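Local coordinates for protein ecto-NAD+ glycohydrolase (CD38 molecule) (Bos taurus, PDB 3GC6) that belongs to the ADP-ribosyl cyclase (CD38) family, a disulfide-containing fold that joins a bundle of helices to a parallel beta sheet packed against helices, at residues 49-54 against 113-118; 121-124 against 129-132; 135-138 against 143-146; 181-186 against 219-224. The protein carries 1 engineered substitution. All blocks are in the same frame, centred on the assembly; numbering follows the deposited sequence.

Contact 1: 49-54 against 113-118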
loop_
_atom_site.group_PDB
_atom_site.type_symbol
_atom_site.label_atom_id
_atom_site.label_comp_id
_atom_site.label_asym_id
_atom_site.label_seq_id
_atom_site.Cartn_x
_atom_site.Cartn_y
_atom_site.Cartn_z
ATOM N N GLN A 49 0.802 -9.660 -11.687
ATOM C CA GLN A 49 0.292 -10.831 -12.402
ATOM C C GLN A 49 -0.509 -10.397 -13.652
ATOM O O GLN A 49 -0.373 -11.019 -14.726
ATOM C CB GLN A 49 -0.541 -11.707 -11.461
ATOM C CG GLN A 49 0.370 -12.439 -10.470
ATOM C CD GLN A 49 -0.401 -13.154 -9.386
ATOM O OE1 GLN A 49 -1.581 -12.894 -9.197
ATOM N NE2 GLN A 49 0.268 -14.055 -8.667
ATOM N N ALA A 50 -1.325 -9.343 -13.511
ATOM C CA ALA A 50 -2.113 -8.821 -14.646
ATOM C C ALA A 50 -1.199 -8.252 -15.739
ATOM O O ALA A 50 -1.486 -8.400 -16.929
ATOM C CB ALA A 50 -3.106 -7.748 -14.179
ATOM N N PHE A 51 -0.131 -7.558 -15.335
ATOM C CA PHE A 51 0.801 -6.985 -16.314
ATOM C C PHE A 51 1.393 -8.122 -17.145
ATOM O O PHE A 51 1.399 -8.082 -18.392
ATOM C CB PHE A 51 1.899 -6.217 -15.535
ATOM C CG PHE A 51 2.528 -5.085 -16.308
ATOM C CD1 PHE A 51 2.840 -3.895 -15.663
ATOM C CD2 PHE A 51 2.810 -5.202 -17.661
ATOM C CE1 PHE A 51 3.422 -2.818 -16.366
ATOM C CE2 PHE A 51 3.392 -4.130 -18.367
ATOM C CZ PHE A 51 3.693 -2.938 -17.712
ATOM N N MET A 52 1.904 -9.155 -16.468
ATOM C CA MET A 52 2.492 -10.302 -17.178
ATOM C C MET A 52 1.467 -11.002 -18.069
ATOM O O MET A 52 1.760 -11.319 -19.232
ATOM C CB MET A 52 3.125 -11.289 -16.163
ATOM C CG MET A 52 4.101 -10.584 -15.206
ATOM S SD MET A 52 5.495 -9.834 -16.156
ATOM C CE MET A 52 5.985 -11.238 -16.974
ATOM N N SER A 53 0.270 -11.214 -17.531
ATOM C CA SER A 53 -0.785 -11.922 -18.267
ATOM C C SER A 53 -1.136 -11.199 -19.568
ATOM O O SER A 53 -1.443 -11.828 -20.582
ATOM C CB SER A 53 -2.028 -12.039 -17.388
ATOM O OG SER A 53 -1.874 -13.121 -16.481
ATOM N N ALA A 54 -1.060 -9.873 -19.535
ATOM C CA ALA A 54 -1.466 -9.065 -20.683
ATOM C C ALA A 54 -0.683 -9.456 -21.939
ATOM O O ALA A 54 -1.251 -9.435 -23.039
ATOM C CB ALA A 54 -1.277 -7.593 -20.391
ATOM N N TYR A 113 4.748 4.630 -13.534
ATOM C CA TYR A 113 5.924 4.465 -12.701
ATOM C C TYR A 113 6.509 3.059 -12.818
ATOM O O TYR A 113 7.735 2.889 -12.933
ATOM C CB TYR A 113 5.552 4.804 -11.245
ATOM C CG TYR A 113 6.715 4.748 -10.275
ATOM C CD1 TYR A 113 7.517 5.855 -10.090
ATOM C CD2 TYR A 113 6.987 3.606 -9.527
ATOM C CE1 TYR A 113 8.599 5.818 -9.187
ATOM C CE2 TYR A 113 8.053 3.563 -8.616
ATOM C CZ TYR A 113 8.855 4.671 -8.467
ATOM O OH TYR A 113 9.923 4.648 -7.562
ATOM N N LEU A 114 5.651 2.040 -12.801
ATOM C CA LEU A 114 6.172 0.674 -12.962
ATOM C C LEU A 114 6.944 0.521 -14.280
ATOM O O LEU A 114 7.993 -0.109 -14.310
ATOM C CB LEU A 114 5.037 -0.349 -12.969
ATOM C CG LEU A 114 4.627 -1.000 -11.668
ATOM C CD1 LEU A 114 4.678 -0.075 -10.475
ATOM C CD2 LEU A 114 3.288 -1.829 -11.808
ATOM N N ALA A 115 6.384 1.061 -15.374
ATOM C CA ALA A 115 6.864 0.739 -16.722
ATOM C C ALA A 115 7.948 1.672 -17.243
ATOM O O ALA A 115 8.640 1.345 -18.177
ATOM C CB ALA A 115 5.657 0.747 -17.675
ATOM N N ASP A 116 8.129 2.835 -16.608
ATOM C CA ASP A 116 9.013 3.860 -17.160
ATOM C C ASP A 116 10.413 3.300 -17.379
ATOM O O ASP A 116 11.012 2.741 -16.442
ATOM C CB ASP A 116 9.102 5.022 -16.161
ATOM C CG ASP A 116 9.712 6.290 -16.774
ATOM O OD1 ASP A 116 9.837 6.397 -17.997
ATOM O OD2 ASP A 116 10.041 7.190 -15.978
ATOM N N GLY A 117 10.920 3.461 -18.604
ATOM C CA GLY A 117 12.280 3.020 -18.915
ATOM C C GLY A 117 12.459 1.538 -19.172
ATOM O O GLY A 117 13.570 1.114 -19.543
ATOM N N LEU A 118 11.402 0.745 -18.993
ATOM C CA LEU A 118 11.519 -0.698 -19.202
ATOM C C LEU A 118 11.135 -1.117 -20.630
ATOM O O LEU A 118 10.485 -0.359 -21.384
ATOM C CB LEU A 118 10.658 -1.486 -18.218
ATOM C CG LEU A 118 10.806 -1.085 -16.752
ATOM C CD1 LEU A 118 9.999 -2.030 -15.838
ATOM C CD2 LEU A 118 12.293 -1.105 -16.359
#
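Phe-51 reaches from one helix to the end of another, and its meeting with Leu-114 and Ala-115 is apolar throughout. With CG anti to the backbone N (chi1 -153°), the ring is thrown across the gap and presents its edge. CZ stands 4.2 Å from Ala-115 CB, and CD1 is 4.4 Å from Leu-114 CD2; both methyls lie close to the plane of the ring. The backbones stay well apart, Phe-51 CA and Ala-115 CA being 9.8 Å from each other, and the phenyl ring makes both of the contacts between the segments.

No hydrogen bond crosses the contact; the polar bonds lie at the end of helix 110-115. The helix runs out into a type II turn from Ala-115 to Leu-118, closed by Leu-118 N bonding to Ala-115 O at 2.9 Å, with Gly-117 taking the positive phi. Arg-27 NH1 binds both Leu-114 O and Asp-116 O as the chain leaves the helix.

Around the phenyl ring the core is aromatic: Phe-20 and Trp-120 meet it edge-to-face, and Phe-149 lies at a shallow angle to it. The contact thus sits buried among helix 20-35, helix 69-74, which adds Leu-71, and helix 145-159, whose Phe-149 and Trp-150 touch Ala-115.

Contact 2: 121-124 against 129-132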
loop_
_atom_site.group_PDB
_atom_site.type_symbol
_atom_site.label_atom_id
_atom_site.label_comp_id
_atom_site.label_asym_id
_atom_site.label_seq_id
_atom_site.Cartn_x
_atom_site.Cartn_y
_atom_site.Cartn_z
ATOM N N CYS A 121 8.528 -7.935 -23.887
ATOM C CA CYS A 121 7.759 -8.659 -24.903
ATOM C C CYS A 121 7.830 -10.142 -24.552
ATOM O O CYS A 121 8.723 -10.563 -23.796
ATOM C CB CYS A 121 8.287 -8.376 -26.323
ATOM S SG CYS A 121 9.984 -9.024 -26.696
ATOM N N GLY A 122 6.900 -10.915 -25.105
ATOM C CA GLY A 122 6.888 -12.356 -24.905
ATOM C C GLY A 122 7.122 -13.105 -26.202
ATOM O O GLY A 122 7.507 -12.526 -27.219
ATOM N N GLU A 123 6.844 -14.405 -26.164
ATOM C CA GLU A 123 7.129 -15.281 -27.294
ATOM C C GLU A 123 6.032 -16.352 -27.251
ATOM O O GLU A 123 5.763 -16.892 -26.195
ATOM C CB GLU A 123 8.520 -15.895 -27.090
ATOM C CG GLU A 123 8.841 -17.078 -28.005
ATOM C CD GLU A 123 9.250 -16.684 -29.403
ATOM O OE1 GLU A 123 9.174 -15.491 -29.790
ATOM O OE2 GLU A 123 9.655 -17.602 -30.148
ATOM N N PRO A 124 5.385 -16.637 -28.382
ATOM C CA PRO A 124 4.316 -17.655 -28.339
ATOM C C PRO A 124 4.886 -19.005 -27.881
ATOM O O PRO A 124 5.996 -19.370 -28.253
ATOM C CB PRO A 124 3.820 -17.711 -29.782
ATOM C CG PRO A 124 4.114 -16.318 -30.318
ATOM C CD PRO A 124 5.446 -15.941 -29.673
ATOM N N LEU A 129 9.615 -13.749 -20.520
ATOM C CA LEU A 129 9.929 -12.620 -21.387
ATOM C C LEU A 129 10.988 -13.009 -22.399
ATOM O O LEU A 129 11.807 -13.880 -22.138
ATOM C CB LEU A 129 10.398 -11.415 -20.572
ATOM C CG LEU A 129 9.257 -10.668 -19.827
ATOM C CD1 LEU A 129 9.030 -11.287 -18.444
ATOM C CD2 LEU A 129 9.588 -9.204 -19.661
ATOM N N ASN A 130 10.965 -12.381 -23.555
ATOM C CA ASN A 130 12.054 -12.522 -24.501
ATOM C C ASN A 130 13.090 -11.447 -24.161
ATOM O O ASN A 130 12.891 -10.267 -24.425
ATOM C CB ASN A 130 11.538 -12.349 -25.934
ATOM C CG ASN A 130 12.628 -12.505 -26.989
ATOM O OD1 ASN A 130 13.826 -12.422 -26.691
ATOM N ND2 ASN A 130 12.215 -12.732 -28.219
ATOM N N ILE A 131 14.203 -11.882 -23.557
ATOM C CA ILE A 131 15.242 -10.956 -23.132
ATOM C C ILE A 131 16.301 -10.718 -24.223
ATOM O O ILE A 131 17.310 -10.038 -23.976
ATOM C CB ILE A 131 15.957 -11.455 -21.837
ATOM C CG1 ILE A 131 16.626 -12.820 -22.095
ATOM C CG2 ILE A 131 14.974 -11.529 -20.687
ATOM C CD1 ILE A 131 17.366 -13.436 -20.878
ATOM N N TRP A 132 16.037 -11.223 -25.420
ATOM C CA TRP A 132 17.016 -11.131 -26.513
ATOM C C TRP A 132 16.695 -10.045 -27.511
ATOM O O TRP A 132 17.581 -9.307 -27.921
ATOM C CB TRP A 132 17.128 -12.486 -27.223
ATOM C CG TRP A 132 17.350 -13.559 -26.216
ATOM C CD1 TRP A 132 16.448 -14.503 -25.788
ATOM C CD2 TRP A 132 18.538 -13.760 -25.449
ATOM N NE1 TRP A 132 17.026 -15.300 -24.820
ATOM C CE2 TRP A 132 18.297 -14.852 -24.585
ATOM C CE3 TRP A 132 19.777 -13.110 -25.399
ATOM C CZ2 TRP A 132 19.258 -15.330 -23.687
ATOM C CZ3 TRP A 132 20.738 -13.583 -24.498
ATOM C CH2 TRP A 132 20.471 -14.706 -23.677
HETATM O O HOH W 1 9.431 -12.796 -29.190
#
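Asn-130 meets Cys-121 twice, once through its backbone and once through the root of its side chain. Its N gives a nearly straight hydrogen bond to Cys-121 O (2.9 Å, 167° at the hydrogen), the donor lying some 30° off the plane of that carbonyl. The same oxygen has Leu-129 CA beside it at 3.4 Å, in a CA-H...O contact.

From there the asparagine can be followed outward. CB rests 3.7 Å from Cys-121 SG, the sulfur that forms the disulfide with Cys-134. CG then continues anti to the backbone N (chi1 -179°), which carries the amide past the cysteine and splits its two ends between different partners. OD1 turns back to its own segment and accepts from Trp-132 N at 2.8 Å, an Asx turn, while also taking a bond from Ser-133 N. ND2 faces the other segment: it donates to a water at 2.9 Å and to Leu-8 O. The water donates hydrogen bonds to Gly-122 O and Glu-123 OE1, its oxygen 2.8 Å from each, so it bridges the two segments where the side chains of Glu-123 and Asn-130 do not bond directly. Glu-123 OE1 has a salt bridge to Arg-10 as well.

Both ends of the amide are therefore gripped by two partners each, which fixes its rotation. The water's two donated bonds and one accepted bond define its orientation, and Arg-10 probably offsets the negative charge of Glu-123. Chemically, this is a short polar network laid beside a disulfide.

Contact 3: 135-138 against 143-146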
loop_
_atom_site.group_PDB
_atom_site.type_symbol
_atom_site.label_atom_id
_atom_site.label_comp_id
_atom_site.label_asym_id
_atom_site.label_seq_id
_atom_site.Cartn_x
_atom_site.Cartn_y
_atom_site.Cartn_z
ATOM N N PRO A 135 10.055 -6.443 -30.673
ATOM C CA PRO A 135 9.665 -5.666 -31.864
ATOM C C PRO A 135 9.945 -4.170 -31.722
ATOM O O PRO A 135 9.686 -3.569 -30.670
ATOM C CB PRO A 135 8.160 -5.923 -31.990
ATOM C CG PRO A 135 7.920 -7.243 -31.271
ATOM C CD PRO A 135 8.954 -7.279 -30.157
ATOM N N ASP A 136 10.489 -3.592 -32.794
ATOM C CA ASP A 136 10.656 -2.155 -32.943
ATOM C C ASP A 136 9.405 -1.604 -33.646
ATOM O O ASP A 136 8.887 -2.205 -34.595
ATOM C CB ASP A 136 11.890 -1.886 -33.810
ATOM C CG ASP A 136 12.114 -0.408 -34.049
ATOM O OD1 ASP A 136 12.438 0.293 -33.057
ATOM O OD2 ASP A 136 11.937 0.019 -35.217
ATOM N N TRP A 137 8.904 -0.485 -33.148
ATOM C CA TRP A 137 7.685 0.122 -33.662
ATOM C C TRP A 137 7.786 0.432 -35.177
ATOM O O TRP A 137 6.831 0.223 -35.938
ATOM C CB TRP A 137 7.419 1.397 -32.846
ATOM C CG TRP A 137 6.227 2.179 -33.214
ATOM C CD1 TRP A 137 4.966 2.084 -32.672
ATOM C CD2 TRP A 137 6.180 3.247 -34.169
ATOM N NE1 TRP A 137 4.137 3.023 -33.253
ATOM C CE2 TRP A 137 4.855 3.739 -34.179
ATOM C CE3 TRP A 137 7.128 3.824 -35.023
ATOM C CZ2 TRP A 137 4.454 4.786 -35.010
ATOM C CZ3 TRP A 137 6.725 4.859 -35.860
ATOM C CH2 TRP A 137 5.397 5.326 -35.845
ATOM N N ARG A 138 8.946 0.915 -35.605
ATOM C CA ARG A 138 9.096 1.338 -37.006
ATOM C C ARG A 138 9.468 0.179 -37.925
ATOM O O ARG A 138 8.915 0.049 -39.013
ATOM C CB ARG A 138 10.115 2.474 -37.120
ATOM C CG ARG A 138 10.098 3.236 -38.461
ATOM C CD ARG A 138 10.996 4.493 -38.408
ATOM N NE ARG A 138 10.909 5.261 -39.656
ATOM C CZ ARG A 138 11.658 6.323 -39.958
ATOM N NH1 ARG A 138 12.572 6.773 -39.101
ATOM N NH2 ARG A 138 11.489 6.941 -41.126
ATOM N N THR A 143 1.995 -2.531 -33.507
ATOM C CA THR A 143 1.079 -3.201 -32.603
ATOM C C THR A 143 1.852 -4.177 -31.713
ATOM O O THR A 143 1.515 -5.371 -31.633
ATOM C CB THR A 143 -0.030 -3.963 -33.387
ATOM O OG1 THR A 143 0.573 -4.759 -34.398
ATOM C CG2 THR A 143 -0.994 -2.949 -34.050
ATOM N N ASN A 144 2.861 -3.646 -31.036
ATOM C CA ASN A 144 3.653 -4.437 -30.074
ATOM C C ASN A 144 3.257 -4.036 -28.652
ATOM O O ASN A 144 2.681 -2.950 -28.452
ATOM C CB ASN A 144 5.137 -4.215 -30.321
ATOM C CG ASN A 144 5.567 -2.792 -30.039
ATOM O OD1 ASN A 144 5.701 -1.967 -30.966
ATOM N ND2 ASN A 144 5.727 -2.478 -28.788
ATOM N N TYR A 145 3.511 -4.923 -27.681
ATOM C CA TYR A 145 3.005 -4.721 -26.331
ATOM C C TYR A 145 3.564 -3.467 -25.617
ATOM O O TYR A 145 2.853 -2.835 -24.803
ATOM C CB TYR A 145 3.176 -6.015 -25.488
ATOM C CG TYR A 145 2.071 -6.980 -25.843
ATOM C CD1 TYR A 145 2.247 -7.974 -26.809
ATOM C CD2 TYR A 145 0.805 -6.818 -25.292
ATOM C CE1 TYR A 145 1.171 -8.820 -27.166
ATOM C CE2 TYR A 145 -0.268 -7.638 -25.627
ATOM C CZ TYR A 145 -0.079 -8.648 -26.561
ATOM O OH TYR A 145 -1.164 -9.422 -26.900
ATOM N N LEU A 146 4.807 -3.093 -25.914
ATOM C CA LEU A 146 5.381 -1.903 -25.261
ATOM C C LEU A 146 4.706 -0.631 -25.784
ATOM O O LEU A 146 4.200 0.191 -25.020
ATOM C CB LEU A 146 6.907 -1.883 -25.443
ATOM C CG LEU A 146 7.639 -0.611 -25.016
ATOM C CD1 LEU A 146 7.365 -0.332 -23.581
ATOM C CD2 LEU A 146 9.164 -0.777 -25.276
#
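The indole of Trp-137 turns an edge toward Asn-144: the amide end of the asparagine lies near the ring plane, off the CD1 corner, and neither face of the indole is used between the two segments. Closer still is the tryptophan's backbone, since the amide also comes alongside Trp-137 CA. Pro-135 comes in with its puckered ring, CB touching Asn-144 CB at 3.9 Å, the closest meeting of these two residues. Asn-144 holds CG between its backbone N and carbonyl carbon (chi1 65°), and this turns the amide from the proline toward the tryptophan.

Asn-144 occupies the N-cap position of helix 145-159, while the facing loop is folded by its own polar bonds. Asp-136 OD2 receives a weak bond from Arg-138 N (3.1 Å, 127°) and another bond from Lys-139 N, and Asp-136 N donates to Asp-140 OD2. Thr-143, just ahead of the helix, bonds through OG1 to Cys-61 O, and Tyr-145 OH bonds to Asp-67 OD2.

Across the contact itself no hydrogen bond is established. The joining chemistry is thus van der Waals contact around one asparagine at the start of a helix, while polar bonds fold the loop on one side and tie Thr-143 and Tyr-145 to Cys-61 and Asp-67 on the other.

Contact 4: 181-186 against 219-224. With SO4 (sulfate ion), chain G.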
loop_
_atom_site.group_PDB
_atom_site.type_symbol
_atom_site.label_atom_id
_atom_site.label_comp_id
_atom_site.label_asym_id
_atom_site.label_seq_id
_atom_site.Cartn_x
_atom_site.Cartn_y
_atom_site.Cartn_z
ATOM N N SER A 181 3.750 12.652 -32.610
ATOM C CA SER A 181 4.226 12.253 -31.287
ATOM C C SER A 181 3.094 11.613 -30.511
ATOM O O SER A 181 1.930 11.734 -30.884
ATOM C CB SER A 181 4.731 13.473 -30.500
ATOM O OG SER A 181 3.659 14.340 -30.149
ATOM N N ILE A 182 3.438 10.914 -29.437
ATOM C CA ILE A 182 2.379 10.311 -28.635
ATOM C C ILE A 182 1.461 11.405 -28.057
ATOM O O ILE A 182 0.256 11.224 -27.936
ATOM C CB ILE A 182 2.914 9.341 -27.540
ATOM C CG1 ILE A 182 1.771 8.535 -26.929
ATOM C CG2 ILE A 182 3.796 10.066 -26.493
ATOM C CD1 ILE A 182 2.261 7.269 -26.255
ATOM N N PHE A 183 2.052 12.541 -27.700
ATOM C CA PHE A 183 1.239 13.636 -27.181
ATOM C C PHE A 183 0.264 14.138 -28.259
ATOM O O PHE A 183 -0.932 14.363 -28.017
ATOM C CB PHE A 183 2.104 14.810 -26.683
ATOM C CG PHE A 183 1.282 16.027 -26.347
ATOM C CD1 PHE A 183 0.430 16.022 -25.262
ATOM C CD2 PHE A 183 1.348 17.160 -27.144
ATOM C CE1 PHE A 183 -0.371 17.126 -24.956
ATOM C CE2 PHE A 183 0.591 18.294 -26.856
ATOM C CZ PHE A 183 -0.285 18.280 -25.753
ATOM N N GLY A 184 0.770 14.281 -29.475
ATOM C CA GLY A 184 -0.045 14.874 -30.537
ATOM C C GLY A 184 -1.045 13.898 -31.143
ATOM O O GLY A 184 -2.102 14.295 -31.599
ATOM N N ARG A 185 -0.682 12.623 -31.164
ATOM C CA ARG A 185 -1.500 11.620 -31.850
ATOM C C ARG A 185 -2.531 10.983 -30.910
ATOM O O ARG A 185 -3.666 10.683 -31.331
ATOM C CB ARG A 185 -0.582 10.533 -32.429
ATOM C CG ARG A 185 -1.315 9.363 -33.091
ATOM C CD ARG A 185 -0.347 8.246 -33.551
ATOM N NE ARG A 185 0.460 7.668 -32.465
ATOM C CZ ARG A 185 1.735 7.997 -32.265
ATOM N NH1 ARG A 185 2.301 8.874 -33.081
ATOM N NH2 ARG A 185 2.447 7.476 -31.274
ATOM N N VAL A 186 -2.140 10.799 -29.640
ATOM C CA VAL A 186 -2.943 10.034 -28.695
ATOM C C VAL A 186 -3.471 10.869 -27.525
ATOM O O VAL A 186 -4.621 10.708 -27.104
ATOM C CB VAL A 186 -2.145 8.814 -28.125
ATOM C CG1 VAL A 186 -3.031 8.019 -27.201
ATOM C CG2 VAL A 186 -1.636 7.932 -29.253
ATOM N N ARG A 219 -0.395 26.172 -33.839
ATOM C CA ARG A 219 -1.698 26.361 -34.488
ATOM C C ARG A 219 -2.414 25.021 -34.659
ATOM O O ARG A 219 -3.637 24.924 -34.445
ATOM C CB ARG A 219 -1.516 27.042 -35.849
ATOM C CG ARG A 219 -2.837 27.506 -36.421
ATOM C CD ARG A 219 -2.644 27.967 -37.856
ATOM N NE ARG A 219 -3.895 28.211 -38.564
ATOM C CZ ARG A 219 -4.015 28.102 -39.883
ATOM N NH1 ARG A 219 -2.959 27.730 -40.607
ATOM N NH2 ARG A 219 -5.181 28.346 -40.477
ATOM N N LYS A 220 -1.669 23.983 -35.030
ATOM C CA LYS A 220 -2.256 22.652 -35.160
ATOM C C LYS A 220 -2.812 22.149 -33.835
ATOM O O LYS A 220 -3.871 21.535 -33.794
ATOM C CB LYS A 220 -1.238 21.635 -35.690
ATOM C CG LYS A 220 -0.866 21.850 -37.144
ATOM C CD LYS A 220 0.180 20.822 -37.610
ATOM C CE LYS A 220 0.520 21.107 -39.094
ATOM N NZ LYS A 220 1.780 20.426 -39.532
ATOM N N LEU A 221 -2.081 22.395 -32.748
ATOM C CA LEU A 221 -2.552 21.996 -31.427
ATOM C C LEU A 221 -3.805 22.770 -31.061
ATOM O O LEU A 221 -4.764 22.204 -30.528
ATOM C CB LEU A 221 -1.450 22.221 -30.364
ATOM C CG LEU A 221 -1.876 22.005 -28.908
ATOM C CD1 LEU A 221 -2.354 20.554 -28.764
ATOM C CD2 LEU A 221 -0.689 22.275 -27.975
ATOM N N LYS A 222 -3.791 24.073 -31.318
ATOM C CA LYS A 222 -4.949 24.919 -31.052
ATOM C C LYS A 222 -6.173 24.341 -31.751
ATOM O O LYS A 222 -7.264 24.251 -31.177
ATOM C CB LYS A 222 -4.681 26.352 -31.537
ATOM C CG LYS A 222 -5.863 27.342 -31.485
ATOM C CD LYS A 222 -6.247 27.736 -30.088
ATOM C CE LYS A 222 -7.373 28.797 -30.109
ATOM N NZ LYS A 222 -7.972 28.922 -28.735
ATOM N N SER A 223 -5.998 23.949 -33.012
ATOM C CA SER A 223 -7.119 23.405 -33.775
ATOM C C SER A 223 -7.670 22.141 -33.118
ATOM O O SER A 223 -8.893 21.942 -33.031
ATOM C CB SER A 223 -6.706 23.146 -35.232
ATOM O OG SER A 223 -7.725 22.460 -35.941
ATOM N N ILE A 224 -6.777 21.276 -32.622
ATOM C CA ILE A 224 -7.213 20.058 -31.943
ATOM C C ILE A 224 -8.004 20.432 -30.680
ATOM O O ILE A 224 -9.080 19.891 -30.428
ATOM C CB ILE A 224 -6.024 19.152 -31.584
ATOM C CG1 ILE A 224 -5.388 18.580 -32.869
ATOM C CG2 ILE A 224 -6.461 18.038 -30.630
ATOM C CD1 ILE A 224 -4.075 17.856 -32.620
HETATM S S SO4 G . 7.331 10.767 -28.852
HETATM O O1 SO4 G . 6.010 10.211 -29.141
HETATM O O2 SO4 G . 8.005 9.882 -27.917
HETATM O O3 SO4 G . 8.045 10.795 -30.134
HETATM O O4 SO4 G . 7.249 12.129 -28.329
#
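Two helices face each other at Gly-184 and Leu-221, whose CA atoms are 7.6 Å apart, and helix 182-187 includes a wider pi-type turn at 183-186. The side chains that close the gap are few. Phe-183 does not set out straight at the other helix, but with CG anti to the backbone N (chi1 171°) its ring reaches forward until CE2 stands 4.2 Å from Leu-221 CD1; the two side chains cross at about a right angle. Next to this pair, Ile-224 directs CD1 at the backbone of Gly-184, coming to 4.2 Å from Gly-184 O. Gly-184 takes part through its main chain.

The start of helix 182-187 is polar. Ser-181 is its N-cap, and Ser-181 OG accepts from Gly-184 N at 3.0 Å, with a second bond to Asp-178 O. A sulfate ion, probably from the crystallisation liquor, sits at the same end: its O1 accepts a hydrogen bond from Ile-182 N (2.7 Å, 161°). An anion at this spot is consistent with the positive end of the helix dipole.

Phe-183 also packs on Phe-86 and Ser-88 of strand 85-88, and Leu-221 on Phe-232 of strand 231-239, so the pair reaches the two outermost strands of the parallel sheet. Ile-182 and Val-186 of the same helix as Phe-183 pack on helix 145-159.

From the N terminus, contact 1 comes first, closing a long loop of 58 residues that brings helix 44-55 against the end of helix 110-115. Contacts 2 and 3 follow directly, each closing a tight loop of four residues on the way to helix 145-159. Contact 4 closes a 32-residue loop that includes strand 196-203. The four follow in series, with none enclosing or crossing another. Contacts 1, 2 and 3 touch one another: Met-52 meets Leu-129, Cys-121 meets Pro-135, and Ala-54 meets Tyr-145. Contact 4, centred about 27 Å from the centre of contact 1, belongs to the sheet region across the chain's centre, and helix 145-159 borders both regions.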